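Local coordinates for protein MdbA (Actinomyces oris, PDB 4Z7X) that probably catalyses disulfide bond formation in exported proteins, as a thioredoxin-fold thiol-disulfide oxidoreductase linked to the sortase-mediated pilus assembly pathway, at residues 106-111 / 149-154. Sequence-based numbering, arbitrary orientation.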
# COMPACT_ATOMS: atom_id res chain seq x y z
N SER A 106 1.90 2.86 -12.55
CA SER A 106 2.89 3.92 -12.46
C SER A 106 2.23 5.27 -12.18
O SER A 106 2.79 6.10 -11.48
CB SER A 106 3.74 4.03 -13.73
OG SER A 106 4.59 2.88 -13.86
N VAL A 107 1.07 5.52 -12.78
CA VAL A 107 0.37 6.78 -12.54
C VAL A 107 0.05 6.90 -11.04
O VAL A 107 0.37 7.92 -10.40
CB VAL A 107 -0.88 6.90 -13.40
CG1 VAL A 107 -1.66 8.16 -13.06
CG2 VAL A 107 -0.50 6.89 -14.88
N VAL A 108 -0.58 5.86 -10.51
CA VAL A 108 -0.94 5.87 -9.09
C VAL A 108 0.31 5.95 -8.20
O VAL A 108 0.32 6.74 -7.24
CB VAL A 108 -1.78 4.65 -8.66
CG1 VAL A 108 -2.12 4.76 -7.18
CG2 VAL A 108 -3.04 4.54 -9.47
N MSE A 109 1.36 5.16 -8.53
CA MSE A 109 2.56 5.21 -7.69
C MSE A 109 3.23 6.58 -7.69
O MSE A 109 3.77 7.03 -6.68
CB MSE A 109 3.53 4.06 -7.99
CG MSE A 109 2.93 2.77 -7.48
SE MSE A 109 4.11 1.23 -7.73
CE MSE A 109 5.53 1.80 -6.54
N ASN A 110 3.22 7.28 -8.82
CA ASN A 110 3.78 8.61 -8.83
C ASN A 110 2.98 9.58 -7.96
O ASN A 110 3.56 10.38 -7.23
CB ASN A 110 3.90 9.11 -10.27
CG ASN A 110 5.19 8.64 -10.91
OD1 ASN A 110 6.24 9.07 -10.47
ND2 ASN A 110 5.13 7.76 -11.91
N ALA A 111 1.65 9.48 -7.98
CA ALA A 111 0.83 10.34 -7.13
C ALA A 111 1.00 9.94 -5.66
O ALA A 111 1.13 10.79 -4.79
CB ALA A 111 -0.64 10.25 -7.51
N GLU A 149 -6.31 13.48 -13.26
CA GLU A 149 -7.37 14.33 -12.77
C GLU A 149 -8.26 13.58 -11.78
O GLU A 149 -8.67 14.13 -10.78
CB GLU A 149 -8.18 14.85 -13.97
CG GLU A 149 -7.37 15.81 -14.84
CD GLU A 149 -6.20 15.20 -15.66
OE1 GLU A 149 -6.32 14.05 -16.17
OE2 GLU A 149 -5.15 15.91 -15.83
N GLY A 150 -8.47 12.28 -12.04
CA GLY A 150 -9.21 11.41 -11.15
C GLY A 150 -8.48 11.25 -9.83
O GLY A 150 -9.10 11.21 -8.77
N LEU A 151 -7.17 11.10 -9.88
CA LEU A 151 -6.39 11.01 -8.63
C LEU A 151 -6.37 12.32 -7.86
O LEU A 151 -6.35 12.29 -6.65
CB LEU A 151 -4.96 10.55 -8.89
CG LEU A 151 -4.84 9.08 -9.35
CD1 LEU A 151 -3.51 8.81 -10.01
CD2 LEU A 151 -5.11 8.14 -8.16
N VAL A 152 -6.34 13.44 -8.55
CA VAL A 152 -6.48 14.75 -7.89
C VAL A 152 -7.84 14.78 -7.15
O VAL A 152 -7.93 15.17 -6.00
CB VAL A 152 -6.36 15.89 -8.89
CG1 VAL A 152 -6.72 17.21 -8.25
CG2 VAL A 152 -4.90 15.99 -9.43
N ALA A 153 -8.87 14.31 -7.81
CA ALA A 153 -10.20 14.28 -7.18
C ALA A 153 -10.23 13.33 -5.99
O ALA A 153 -10.81 13.67 -4.96
CB ALA A 153 -11.26 13.96 -8.19
N ALA A 154 -9.57 12.18 -6.08
CA ALA A 154 -9.49 11.27 -4.96
C ALA A 154 -8.72 11.90 -3.80
O ALA A 154 -9.05 11.72 -2.63
CB ALA A 154 -8.84 9.98 -5.37
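Leu-151 reaches from one helix to the flank of another and ends among Val-107, Val-108 and Ala-111. Its CD1 methyl makes the closest contacts. CD1 lies 3.6 Å from CG1 of Val-107, whose side chain it crosses at a slant, and 4.1 Å from CB of Ala-111, one helical turn further on. Between these two it sits over the backbone, 4.0 Å from CA of Val-108; CG2 of that valine is looser, at 4.3 Å from CD1. The methyl thus rests in the hollow between Val-107 and Ala-111, with the CA of Val-108 beneath it. Leu-151 holds CG anti to its own carbonyl carbon (chi1 -68°), which carries the branch toward helix 103-118. In Val-107, CG1 stands anti to the backbone N and is the branch that meets the leucine.

The axes of the two segments come no closer than 10.7 Å and cross at -42°; at that separation Leu-151 spans most of the distance, and 145 Å² is buried. Both helices, 103-118 and 148-157, belong to the run of helices between strands 91-96 and 198-201, consistent with the helical insertion of DsbA-like members of the thioredoxin superfamily. Helix 123-140 closes one side of the leucine through Phe-126 and Ile-133, and Phe-126 also touches Ala-111. Val-172 of helix 168-174 packs on Val-107.

Within segment 106-111, Asn-110 ND2 bonds back to Ser-106 O at 2.9 Å, bent to 134° at the hydrogen and coming from above the carbonyl plane, while the backbone N of Asn-110 reaches the same oxygen from the opposite face. OD1 of Asn-110 is hydrogen-bonded to Tyr-177 N and its ND2 also to Asp-175 OD1, which together fix the rotation of the amide.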